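Local coordinates for putative ABC transporter, ATP-binding protein ComA (Streptococcus mutans, PDB 3K8U) that belongs to the C39 peptidase family of clan CA, being the peptidase domain of a putative ABC transporter and having a papain-like fold, at residues 17-22 with 42-47; 27-32 with 61-66; 70-75 with 122-127; 86-89 with 95-98. All blocks are in the same frame, centred on the assembly; numbering follows the deposited sequence.

How the contacts relate
Contacts 1 and 4 are buried, while contacts 2 and 3 lie partly open to solvent on opposite sides of the chain's centre, about 24 Å apart between centres. Contacts 1 and 2 share helix 17-28 and touch through Leu22 and Leu61; contact 1 sets a proline against hydroxyl groups, contact 2 a tyrosine against a phenylalanine. Contact 4 pairs two central strands with backbone hydrogen bonds. It is touched by both neighbours: Cys17 and Val21 of contact 1 at His96 and Tyr97, Phe127 of contact 3 at Val86, Val88 and Tyr98. Contact 3 adds sulfur, aromatic and water-bridged links around the same sheet.

Contact 1: 17-22 with 42-47; sequences CGPAVL and SKTNKQ
Thr44 OG1 lies against the ring of Pro19 and is gripped by two other hydroxyls, Ser42 OG at 2.7 Å from Thr44 OG1 and the hydroxyl of Thr49. The contact joins the first turns of helix 17-28 to the loop that follows helix 35-41 in the helical part of this papain-like domain. That loop leaves its helix through a Schellman motif: Lys43, with a positive phi of 59°, turns the chain so that Ser42 and Thr44 both present their side chains to Pro19. No hydrogen bond crosses between the segments. The proline instead offers carbon to oxygen, its CG standing 3.5 Å from Thr44 OG1 and its CD 3.7 Å from that same Thr44 OG1. Ser42 OG comes less close, 4.1 Å from Pro19 CG. In Ser42 the hydroxyl sits between backbone N and carbonyl carbon (chi1 61°), a setting from which it turns back to the carbonyl of Leu38 in the last turn of its own helix. Both hydroxyls are therefore tied into hydrogen bonds although they face an apolar ring. Ile35 and Leu38 also touch the proline, wedging it against helix 35-41. Thr44 has OG1 beside its backbone N and anti to the carbonyl carbon (chi1 -61°), with the methyl CG2 anti to that N, and the two side chains reach toward each other, Thr44 OG1 against Pro19 CG and CD.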
loop_
_atom_site.group_PDB
_atom_site.type_symbol
_atom_site.label_atom_id
_atom_site.label_comp_id
_atom_site.label_asym_id
_atom_site.label_seq_id
_atom_site.Cartn_x
_atom_site.Cartn_y
_atom_site.Cartn_z
ATOM N N CYS A 17 -0.574 9.305 -2.441
ATOM C CA CYS A 17 -0.994 7.936 -2.145
ATOM C C CYS A 17 0.178 7.056 -1.702
ATOM O O CYS A 17 0.029 6.234 -0.796
ATOM C CB CYS A 17 -1.707 7.298 -3.337
ATOM S SG CYS A 17 -2.648 5.834 -2.852
ATOM N N GLY A 18 1.335 7.241 -2.338
ATOM C CA GLY A 18 2.525 6.473 -1.995
ATOM C C GLY A 18 2.958 6.743 -0.565
ATOM O O GLY A 18 3.163 5.808 0.220
ATOM N N PRO A 19 3.180 8.018 -0.214
ATOM C CA PRO A 19 3.586 8.374 1.147
ATOM C C PRO A 19 2.571 7.843 2.163
ATOM O O PRO A 19 2.948 7.359 3.228
ATOM C CB PRO A 19 3.580 9.901 1.104
ATOM C CG PRO A 19 4.042 10.188 -0.272
ATOM C CD PRO A 19 3.283 9.182 -1.114
ATOM N N ALA A 20 1.285 7.906 1.810
ATOM C CA ALA A 20 0.216 7.439 2.693
ATOM C C ALA A 20 0.258 5.945 3.002
ATOM O O ALA A 20 0.149 5.560 4.168
ATOM C CB ALA A 20 -1.149 7.829 2.139
ATOM N N VAL A 21 0.389 5.096 1.981
ATOM C CA VAL A 21 0.446 3.654 2.242
ATOM C C VAL A 21 1.700 3.285 3.029
ATOM O O VAL A 21 1.648 2.425 3.904
ATOM C CB VAL A 21 0.328 2.775 0.952
ATOM C CG1 VAL A 21 -1.019 3.014 0.288
ATOM C CG2 VAL A 21 1.473 3.042 -0.016
ATOM N N LEU A 22 2.813 3.962 2.751
ATOM C CA LEU A 22 4.051 3.688 3.471
ATOM C C LEU A 22 3.889 4.079 4.942
ATOM O O LEU A 22 4.280 3.326 5.835
ATOM C CB LEU A 22 5.235 4.426 2.838
ATOM C CG LEU A 22 6.604 4.230 3.506
ATOM C CD1 LEU A 22 6.936 2.748 3.628
ATOM C CD2 LEU A 22 7.675 4.954 2.707
ATOM N N SER A 42 10.551 9.560 -0.498
ATOM C CA SER A 42 10.187 8.711 -1.632
ATOM C C SER A 42 10.310 9.405 -2.987
ATOM O O SER A 42 9.962 8.824 -4.016
ATOM C CB SER A 42 8.762 8.179 -1.452
ATOM O OG SER A 42 7.828 9.242 -1.406
ATOM N N LYS A 43 10.788 10.651 -2.982
ATOM C CA LYS A 43 10.956 11.439 -4.205
ATOM C C LYS A 43 9.636 11.621 -4.963
ATOM O O LYS A 43 9.606 11.664 -6.198
ATOM C CB LYS A 43 12.021 10.801 -5.112
ATOM C CG LYS A 43 13.422 10.802 -4.508
ATOM C CD LYS A 43 14.429 10.115 -5.422
ATOM C CE LYS A 43 15.856 10.276 -4.905
ATOM N NZ LYS A 43 16.032 9.741 -3.523
ATOM N N THR A 44 8.548 11.735 -4.208
ATOM C CA THR A 44 7.214 11.915 -4.774
ATOM C C THR A 44 7.079 13.260 -5.485
ATOM O O THR A 44 7.436 14.298 -4.931
ATOM C CB THR A 44 6.140 11.829 -3.667
ATOM O OG1 THR A 44 6.189 10.536 -3.056
ATOM C CG2 THR A 44 4.748 12.065 -4.232
ATOM N N ASN A 45 6.583 13.229 -6.718
ATOM C CA ASN A 45 6.387 14.448 -7.497
ATOM C C ASN A 45 4.907 14.647 -7.826
ATOM O O ASN A 45 4.044 13.992 -7.236
ATOM C CB ASN A 45 7.240 14.428 -8.777
ATOM C CG ASN A 45 6.976 13.210 -9.654
ATOM O OD1 ASN A 45 5.857 12.703 -9.725
ATOM N ND2 ASN A 45 8.014 12.749 -10.344
ATOM N N LYS A 46 4.621 15.549 -8.764
ATOM C CA LYS A 46 3.248 15.843 -9.181
ATOM C C LYS A 46 2.489 14.592 -9.628
ATOM O O LYS A 46 1.312 14.423 -9.304
ATOM C CB LYS A 46 3.250 16.877 -10.313
ATOM C CG LYS A 46 1.869 17.191 -10.879
ATOM C CD LYS A 46 1.958 18.068 -12.120
ATOM C CE LYS A 46 0.605 18.196 -12.812
ATOM N NZ LYS A 46 -0.424 18.847 -11.950
ATOM N N GLN A 47 3.170 13.722 -10.373
ATOM C CA GLN A 47 2.569 12.484 -10.869
ATOM C C GLN A 47 2.362 11.432 -9.776
ATOM O O GLN A 47 1.608 10.475 -9.964
ATOM C CB GLN A 47 3.420 11.894 -11.995
ATOM C CG GLN A 47 3.503 12.767 -13.236
ATOM C CD GLN A 47 4.338 12.136 -14.331
ATOM O OE1 GLN A 47 3.873 11.254 -15.054
ATOM N NE2 GLN A 47 5.584 12.582 -14.456
#

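Contact 2: 27-32 with 61-66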
loop_
_atom_site.group_PDB
_atom_site.type_symbol
_atom_site.label_atom_id
_atom_site.label_comp_id
_atom_site.label_asym_id
_atom_site.label_seq_id
_atom_site.Cartn_x
_atom_site.Cartn_y
_atom_site.Cartn_z
ATOM N N LYS A 27 3.197 2.581 10.557
ATOM C CA LYS A 27 2.414 2.770 11.774
ATOM C C LYS A 27 2.029 1.428 12.398
ATOM O O LYS A 27 1.923 1.311 13.621
ATOM C CB LYS A 27 1.164 3.606 11.481
ATOM C CG LYS A 27 0.470 4.136 12.724
ATOM C CD LYS A 27 -0.610 5.150 12.382
ATOM C CE LYS A 27 -1.193 5.765 13.649
ATOM N NZ LYS A 27 -2.197 6.827 13.361
ATOM N N HIS A 28 1.813 0.420 11.553
ATOM C CA HIS A 28 1.468 -0.916 12.029
ATOM C C HIS A 28 2.623 -1.465 12.866
ATOM O O HIS A 28 2.406 -2.123 13.883
ATOM C CB HIS A 28 1.188 -1.857 10.852
ATOM C CG HIS A 28 1.031 -3.292 11.251
ATOM N ND1 HIS A 28 2.047 -4.214 11.125
ATOM C CD2 HIS A 28 -0.016 -3.959 11.790
ATOM C CE1 HIS A 28 1.633 -5.388 11.568
ATOM N NE2 HIS A 28 0.384 -5.260 11.978
ATOM N N TYR A 29 3.847 -1.162 12.440
ATOM C CA TYR A 29 5.043 -1.612 13.140
ATOM C C TYR A 29 5.517 -0.651 14.237
ATOM O O TYR A 29 6.676 -0.696 14.655
ATOM C CB TYR A 29 6.162 -1.898 12.138
ATOM C CG TYR A 29 5.856 -3.061 11.219
ATOM C CD1 TYR A 29 5.722 -4.354 11.724
ATOM C CD2 TYR A 29 5.692 -2.868 9.848
ATOM C CE1 TYR A 29 5.433 -5.428 10.887
ATOM C CE2 TYR A 29 5.401 -3.937 9.001
ATOM C CZ TYR A 29 5.273 -5.212 9.528
ATOM O OH TYR A 29 4.984 -6.272 8.699
ATOM N N GLY A 30 4.619 0.224 14.684
ATOM C CA GLY A 30 4.940 1.158 15.752
ATOM C C GLY A 30 5.613 2.481 15.425
ATOM O O GLY A 30 5.820 3.294 16.330
ATOM N N SER A 31 5.968 2.705 14.163
ATOM C CA SER A 31 6.623 3.953 13.766
ATOM C C SER A 31 5.653 4.936 13.117
ATOM O O SER A 31 4.857 4.559 12.258
ATOM C CB SER A 31 7.783 3.671 12.810
ATOM O OG SER A 31 8.804 2.922 13.441
ATOM N N ASN A 32 5.719 6.195 13.537
ATOM C CA ASN A 32 4.850 7.227 12.984
ATOM C C ASN A 32 5.640 8.277 12.208
ATOM O O ASN A 32 6.462 9.002 12.775
ATOM C CB ASN A 32 4.017 7.890 14.088
ATOM C CG ASN A 32 2.862 7.018 14.554
ATOM O OD1 ASN A 32 3.041 5.843 14.878
ATOM N ND2 ASN A 32 1.664 7.594 14.585
ATOM N N LEU A 61 14.016 3.956 6.018
ATOM C CA LEU A 61 13.331 3.911 7.303
ATOM C C LEU A 61 13.772 2.707 8.134
ATOM O O LEU A 61 13.315 2.527 9.261
ATOM C CB LEU A 61 11.816 3.864 7.106
ATOM C CG LEU A 61 11.121 5.048 6.432
ATOM C CD1 LEU A 61 9.637 4.747 6.309
ATOM C CD2 LEU A 61 11.344 6.324 7.231
ATOM N N GLY A 62 14.645 1.882 7.563
ATOM C CA GLY A 62 15.136 0.707 8.265
ATOM C C GLY A 62 14.280 -0.534 8.084
ATOM O O GLY A 62 14.277 -1.419 8.937
ATOM N N PHE A 63 13.539 -0.597 6.981
ATOM C CA PHE A 63 12.690 -1.750 6.703
ATOM C C PHE A 63 13.299 -2.636 5.630
ATOM O O PHE A 63 13.923 -2.149 4.688
ATOM C CB PHE A 63 11.299 -1.309 6.225
ATOM C CG PHE A 63 10.414 -0.781 7.314
ATOM C CD1 PHE A 63 9.690 -1.651 8.120
ATOM C CD2 PHE A 63 10.292 0.586 7.526
ATOM C CE1 PHE A 63 8.855 -1.165 9.122
ATOM C CE2 PHE A 63 9.462 1.082 8.524
ATOM C CZ PHE A 63 8.741 0.205 9.325
ATOM N N GLU A 64 13.152 -3.944 5.805
ATOM C CA GLU A 64 13.626 -4.907 4.823
ATOM C C GLU A 64 12.470 -4.940 3.822
ATOM O O GLU A 64 11.316 -5.114 4.214
ATOM C CB GLU A 64 13.816 -6.280 5.466
ATOM C CG GLU A 64 14.384 -7.326 4.523
ATOM C CD GLU A 64 14.627 -8.659 5.204
ATOM O OE1 GLU A 64 13.880 -9.621 4.918
ATOM O OE2 GLU A 64 15.567 -8.745 6.023
ATOM N N THR A 65 12.770 -4.741 2.544
ATOM C CA THR A 65 11.718 -4.702 1.534
ATOM C C THR A 65 11.903 -5.680 0.388
ATOM O O THR A 65 13.020 -6.085 0.071
ATOM C CB THR A 65 11.618 -3.297 0.899
ATOM O OG1 THR A 65 12.722 -3.099 0.005
ATOM C CG2 THR A 65 11.658 -2.218 1.965
ATOM N N ARG A 66 10.786 -6.040 -0.235
ATOM C CA ARG A 66 10.791 -6.917 -1.397
ATOM C C ARG A 66 9.571 -6.595 -2.250
ATOM O O ARG A 66 8.491 -6.315 -1.724
ATOM C CB ARG A 66 10.825 -8.401 -1.006
ATOM C CG ARG A 66 9.564 -8.971 -0.384
ATOM C CD ARG A 66 9.782 -10.446 -0.044
ATOM N NE ARG A 66 8.572 -11.100 0.446
ATOM C CZ ARG A 66 8.195 -11.135 1.720
ATOM N NH1 ARG A 66 8.933 -10.554 2.659
ATOM N NH2 ARG A 66 7.061 -11.737 2.053
#
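The two backbones stay well apart, with Tyr29 CA and Phe63 CA 10.0 Å from each other, and side chains alone bridge the interval. Each aromatic residue stands at a helix end built as a Schellman motif. Tyr29 is the first residue past helix 17-28, and Gly30, with a positive phi, completes the turn as its N bonds to Lys27 O at 3.1 Å. Gly62 plays the matching part after helix 51-60, so that Phe63 opens the strand 63-69 at one border of the antiparallel sheet. In both residues CG is anti to the carbonyl carbon and beside the backbone N (chi1 -66° in Tyr29, -75° in Phe63), which, with both CB atoms pointing toward the other segment, brings the rings together. The rings meet obliquely, their planes 49° apart and their centroids separated by 5.9 Å. One atom of the phenylalanine does the touching: Phe63 CE1 comes to 3.7 Å from Tyr29 CD2, and it also reaches the root of the tyrosine, 4.1 Å from Tyr29 CB. Pro140 of the adjacent strand 134-140 packs on both side chains, so the pair links the end of the helix to two neighbouring strands. One face of the tyrosine ring is covered by its sequence neighbour, His28 ND1 lying 3.5 Å above the Tyr29 ring plane, over its centre.

Contact 3: 70-75 with 122-127; sequences ADMTLF and MSKERF
A Met-aromatic contact between Met72 and Phe127 joins the short 3-10 turn after strand 63-69 to the start of helix 124-130, beside the antiparallel sheet. Met72 SD approaches the phenylalanine at its edge, in the ring plane, 3.6 Å from Phe127 CD2. The methionine chain bends at both chi2 and chi3 (-60° and -73°), which swings its methyl alongside the ring edge to the first turn of the helix: Met72 CE lies 3.7 Å from Lys124 CB and also touches the carbonyl oxygen of Lys124. Next to it Phe75 meets the same ring, with Phe75 CZ and Phe127 CE2 3.8 Å apart. The two phenyl planes stand at 83°, but the approach is oblique. Leu108 of strand 107-112 touches all four of these side chains, and Phe127 continues inward to Val86 and Val88. The lysine chain runs extended past the methionine to its ammonium end, where one water accepts from Lys124 NZ at 2.7 Å and donates to Phe75 O at 2.9 Å; the carbonyl of Asn105 also binds this ammonium group. Each segment has a local side-chain bond to its own backbone. Asp71 OD1 accepts from Thr73 N with its anti lone pair, an Asx turn, and from Thr73 OG1 with its syn one, while Ser123 OG accepts from Arg126 N as N-cap. This Met-aromatic cluster packs helix 124-130 against the antiparallel sheet of the papain-like domain.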
loop_
_atom_site.group_PDB
_atom_site.type_symbol
_atom_site.label_atom_id
_atom_site.label_comp_id
_atom_site.label_asym_id
_atom_site.label_seq_id
_atom_site.Cartn_x
_atom_site.Cartn_y
_atom_site.Cartn_z
ATOM N N ALA A 70 2.676 -10.865 -8.331
ATOM C CA ALA A 70 1.854 -11.981 -7.891
ATOM C C ALA A 70 0.502 -12.026 -8.578
ATOM O O ALA A 70 0.228 -11.251 -9.487
ATOM C CB ALA A 70 1.672 -11.902 -6.379
ATOM N N ASP A 71 -0.320 -12.985 -8.164
ATOM C CA ASP A 71 -1.666 -13.138 -8.697
ATOM C C ASP A 71 -2.602 -13.403 -7.515
ATOM O O ASP A 71 -2.154 -13.471 -6.371
ATOM C CB ASP A 71 -1.726 -14.263 -9.740
ATOM C CG ASP A 71 -1.194 -15.583 -9.216
ATOM O OD1 ASP A 71 -1.735 -16.083 -8.214
ATOM O OD2 ASP A 71 -0.231 -16.118 -9.802
ATOM N N MET A 72 -3.885 -13.601 -7.786
ATOM C CA MET A 72 -4.847 -13.810 -6.705
ATOM C C MET A 72 -4.686 -15.045 -5.813
ATOM O O MET A 72 -5.242 -15.080 -4.716
ATOM C CB MET A 72 -6.278 -13.688 -7.228
ATOM C CG MET A 72 -6.622 -12.293 -7.756
ATOM S SD MET A 72 -6.485 -10.960 -6.524
ATOM C CE MET A 72 -7.923 -11.292 -5.507
ATOM N N THR A 73 -3.898 -16.034 -6.239
ATOM C CA THR A 73 -3.691 -17.231 -5.416
ATOM C C THR A 73 -2.910 -16.854 -4.161
ATOM O O THR A 73 -2.875 -17.598 -3.183
ATOM C CB THR A 73 -2.911 -18.339 -6.161
ATOM O OG1 THR A 73 -1.565 -17.909 -6.387
ATOM C CG2 THR A 73 -3.580 -18.677 -7.481
ATOM N N LEU A 74 -2.284 -15.680 -4.199
ATOM C CA LEU A 74 -1.523 -15.170 -3.071
ATOM C C LEU A 74 -2.386 -15.173 -1.811
ATOM O O LEU A 74 -1.930 -15.547 -0.733
ATOM C CB LEU A 74 -1.067 -13.738 -3.374
ATOM C CG LEU A 74 -0.231 -13.016 -2.323
ATOM C CD1 LEU A 74 1.128 -13.704 -2.186
ATOM C CD2 LEU A 74 -0.065 -11.553 -2.718
ATOM N N PHE A 75 -3.660 -14.826 -1.972
ATOM C CA PHE A 75 -4.580 -14.756 -0.847
ATOM C C PHE A 75 -5.071 -16.093 -0.295
ATOM O O PHE A 75 -5.719 -16.138 0.757
ATOM C CB PHE A 75 -5.733 -13.803 -1.188
ATOM C CG PHE A 75 -5.260 -12.437 -1.591
ATOM C CD1 PHE A 75 -4.734 -11.563 -0.638
ATOM C CD2 PHE A 75 -5.263 -12.048 -2.926
ATOM C CE1 PHE A 75 -4.211 -10.329 -1.012
ATOM C CE2 PHE A 75 -4.741 -10.814 -3.312
ATOM C CZ PHE A 75 -4.211 -9.951 -2.349
ATOM N N MET A 122 -13.419 -5.270 -0.050
ATOM C CA MET A 122 -13.505 -5.226 -1.507
ATOM C C MET A 122 -13.562 -6.656 -2.029
ATOM O O MET A 122 -12.817 -7.518 -1.564
ATOM C CB MET A 122 -12.276 -4.512 -2.092
ATOM C CG MET A 122 -12.309 -4.335 -3.609
ATOM S SD MET A 122 -10.888 -3.409 -4.278
ATOM C CE MET A 122 -11.348 -1.718 -3.824
ATOM N N SER A 123 -14.445 -6.911 -2.991
ATOM C CA SER A 123 -14.561 -8.252 -3.549
ATOM C C SER A 123 -13.253 -8.607 -4.247
ATOM O O SER A 123 -12.556 -7.726 -4.763
ATOM C CB SER A 123 -15.715 -8.334 -4.551
ATOM O OG SER A 123 -15.424 -7.612 -5.732
ATOM N N LYS A 124 -12.903 -9.887 -4.226
ATOM C CA LYS A 124 -11.677 -10.336 -4.877
ATOM C C LYS A 124 -11.733 -10.063 -6.379
ATOM O O LYS A 124 -10.712 -9.770 -6.993
ATOM C CB LYS A 124 -11.423 -11.815 -4.582
ATOM C CG LYS A 124 -10.971 -12.053 -3.145
ATOM C CD LYS A 124 -10.813 -13.519 -2.807
ATOM C CE LYS A 124 -10.280 -13.666 -1.387
ATOM N NZ LYS A 124 -10.381 -15.053 -0.872
ATOM N N GLU A 125 -12.941 -10.090 -6.941
ATOM C CA GLU A 125 -13.160 -9.835 -8.366
ATOM C C GLU A 125 -12.796 -8.398 -8.727
ATOM O O GLU A 125 -12.091 -8.153 -9.705
ATOM C CB GLU A 125 -14.633 -10.053 -8.718
ATOM C CG GLU A 125 -14.867 -10.799 -10.015
ATOM C CD GLU A 125 -14.898 -12.306 -9.824
ATOM O OE1 GLU A 125 -15.712 -12.974 -10.500
ATOM O OE2 GLU A 125 -14.119 -12.822 -8.994
ATOM N N ARG A 126 -13.319 -7.451 -7.950
ATOM C CA ARG A 126 -13.063 -6.026 -8.163
ATOM C C ARG A 126 -11.574 -5.733 -8.021
ATOM O O ARG A 126 -10.980 -5.046 -8.858
ATOM C CB ARG A 126 -13.835 -5.194 -7.133
ATOM C CG ARG A 126 -13.589 -3.689 -7.219
ATOM C CD ARG A 126 -14.517 -3.022 -8.215
ATOM N NE ARG A 126 -15.912 -3.121 -7.787
ATOM C CZ ARG A 126 -16.898 -2.354 -8.242
ATOM N NH1 ARG A 126 -16.655 -1.415 -9.148
ATOM N NH2 ARG A 126 -18.133 -2.527 -7.789
ATOM N N PHE A 127 -10.984 -6.240 -6.943
ATOM C CA PHE A 127 -9.566 -6.039 -6.677
ATOM C C PHE A 127 -8.709 -6.587 -7.823
ATOM O O PHE A 127 -7.796 -5.918 -8.303
ATOM C CB PHE A 127 -9.175 -6.717 -5.370
ATOM C CG PHE A 127 -7.732 -6.540 -5.012
ATOM C CD1 PHE A 127 -7.289 -5.355 -4.436
ATOM C CD2 PHE A 127 -6.814 -7.558 -5.249
ATOM C CE1 PHE A 127 -5.948 -5.185 -4.102
ATOM C CE2 PHE A 127 -5.477 -7.397 -4.920
ATOM C CZ PHE A 127 -5.041 -6.210 -4.345
HETATM O O HOH W 1 -8.601 -15.744 1.018
#

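Contact 4: 86-89 with 95-98; sequences VHVI and QHYY
The His87 and Tyr97 rings overlap as an offset stack, centroids 5.0 Å apart and planes inclined by 27°. The imidazole is displaced, so that His87 CD2 stands 3.9 Å above the plane of the Tyr97 ring, toward its rim. His87 takes up this place with CG anti to its backbone N (chi1 -176°), which also sets His96 O at the imidazole edge, in the ring plane and 3.2 Å from His87 CD2. The ring is fixed further by a hydrogen bond from His87 to the carbonyl of Leu94, while the Tyr97 hydroxyl is hydrogen-bonded to the backbone carbonyl oxygen of Thr49. His87 and Tyr97 form a non-hydrogen-bonded pair in the antiparallel hairpin of strands 84-90 and 93-104, at the centre of the sheet. The neighbouring hydrogen-bonded pair, Val86 and Tyr98, is closed by Val86 N to Tyr98 O and by Tyr98 N to Val86 O, each 3.0 Å. Toward the turn Val88 N still bonds to His96 O at 3.0 Å. On the sheet face bearing the valines, Val88 CG2 makes a CH-pi contact over the middle of the Tyr98 ring, 3.6 Å from its centroid and 7° off the normal. The same methyl meets the His96 ring in its plane, with Val88 CG2 4.0 Å from His96 CD2. His96 NE2 is bonded to Asp112, and the Tyr98 hydroxyl to Glu130.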
loop_
_atom_site.group_PDB
_atom_site.type_symbol
_atom_site.label_atom_id
_atom_site.label_comp_id
_atom_site.label_asym_id
_atom_site.label_seq_id
_atom_site.Cartn_x
_atom_site.Cartn_y
_atom_site.Cartn_z
ATOM N N VAL A 86 0.016 -2.759 -2.402
ATOM C CA VAL A 86 -0.253 -3.195 -3.773
ATOM C C VAL A 86 -0.490 -2.005 -4.690
ATOM O O VAL A 86 -0.981 -0.958 -4.256
ATOM C CB VAL A 86 -1.476 -4.156 -3.881
ATOM C CG1 VAL A 86 -1.165 -5.484 -3.204
ATOM C CG2 VAL A 86 -2.729 -3.520 -3.280
ATOM N N HIS A 87 -0.132 -2.175 -5.959
ATOM C CA HIS A 87 -0.310 -1.136 -6.967
ATOM C C HIS A 87 -1.615 -1.426 -7.702
ATOM O O HIS A 87 -1.805 -2.521 -8.247
ATOM C CB HIS A 87 0.873 -1.160 -7.948
ATOM C CG HIS A 87 0.846 -0.066 -8.972
ATOM N ND1 HIS A 87 1.524 -0.155 -10.169
ATOM C CD2 HIS A 87 0.226 1.138 -8.981
ATOM C CE1 HIS A 87 1.322 0.946 -10.872
ATOM N NE2 HIS A 87 0.538 1.746 -10.174
ATOM N N VAL A 88 -2.527 -0.459 -7.690
ATOM C CA VAL A 88 -3.820 -0.626 -8.354
ATOM C C VAL A 88 -4.090 0.518 -9.314
ATOM O O VAL A 88 -3.775 1.673 -9.017
ATOM C CB VAL A 88 -4.986 -0.714 -7.337
ATOM C CG1 VAL A 88 -4.863 -1.979 -6.500
ATOM C CG2 VAL A 88 -4.998 0.522 -6.427
ATOM N N ILE A 89 -4.635 0.188 -10.483
ATOM C CA ILE A 89 -4.955 1.201 -11.484
ATOM C C ILE A 89 -6.418 1.596 -11.291
ATOM O O ILE A 89 -7.308 0.752 -11.348
ATOM C CB ILE A 89 -4.772 0.664 -12.931
ATOM C CG1 ILE A 89 -3.382 0.048 -13.103
ATOM C CG2 ILE A 89 -4.995 1.788 -13.946
ATOM C CD1 ILE A 89 -2.226 1.030 -12.964
ATOM N N GLN A 95 -0.722 5.764 -10.522
ATOM C CA GLN A 95 0.138 5.651 -9.347
ATOM C C GLN A 95 -0.657 5.631 -8.040
ATOM O O GLN A 95 -0.395 6.407 -7.117
ATOM C CB GLN A 95 1.178 6.781 -9.321
ATOM C CG GLN A 95 2.162 6.769 -10.488
ATOM C CD GLN A 95 3.176 5.636 -10.414
ATOM O OE1 GLN A 95 2.964 4.626 -9.735
ATOM N NE2 GLN A 95 4.293 5.805 -11.113
ATOM N N HIS A 96 -1.647 4.751 -7.974
ATOM C CA HIS A 96 -2.458 4.616 -6.773
ATOM C C HIS A 96 -2.092 3.291 -6.112
ATOM O O HIS A 96 -1.747 2.326 -6.796
ATOM C CB HIS A 96 -3.953 4.647 -7.106
ATOM C CG HIS A 96 -4.813 4.996 -5.932
ATOM N ND1 HIS A 96 -4.997 6.296 -5.507
ATOM C CD2 HIS A 96 -5.503 4.217 -5.067
ATOM C CE1 HIS A 96 -5.761 6.301 -4.430
ATOM N NE2 HIS A 96 -6.082 5.053 -4.142
ATOM N N TYR A 97 -2.149 3.250 -4.783
ATOM C CA TYR A 97 -1.808 2.041 -4.041
ATOM C C TYR A 97 -2.790 1.821 -2.905
ATOM O O TYR A 97 -3.431 2.761 -2.443
ATOM C CB TYR A 97 -0.406 2.162 -3.414
ATOM C CG TYR A 97 0.715 2.416 -4.396
ATOM C CD1 TYR A 97 1.478 1.365 -4.899
ATOM C CD2 TYR A 97 1.005 3.711 -4.832
ATOM C CE1 TYR A 97 2.499 1.595 -5.819
ATOM C CE2 TYR A 97 2.019 3.950 -5.746
ATOM C CZ TYR A 97 2.760 2.892 -6.237
ATOM O OH TYR A 97 3.756 3.131 -7.154
ATOM N N TYR A 98 -2.883 0.574 -2.454
ATOM C CA TYR A 98 -3.730 0.210 -1.320
ATOM C C TYR A 98 -2.847 -0.534 -0.339
ATOM O O TYR A 98 -1.774 -1.037 -0.693
ATOM C CB TYR A 98 -4.802 -0.823 -1.686
ATOM C CG TYR A 98 -5.927 -0.421 -2.603
ATOM C CD1 TYR A 98 -6.290 0.911 -2.784
ATOM C CD2 TYR A 98 -6.661 -1.404 -3.271
ATOM C CE1 TYR A 98 -7.363 1.253 -3.609
ATOM C CE2 TYR A 98 -7.727 -1.077 -4.093
ATOM C CZ TYR A 98 -8.076 0.248 -4.259
ATOM O OH TYR A 98 -9.139 0.554 -5.073
#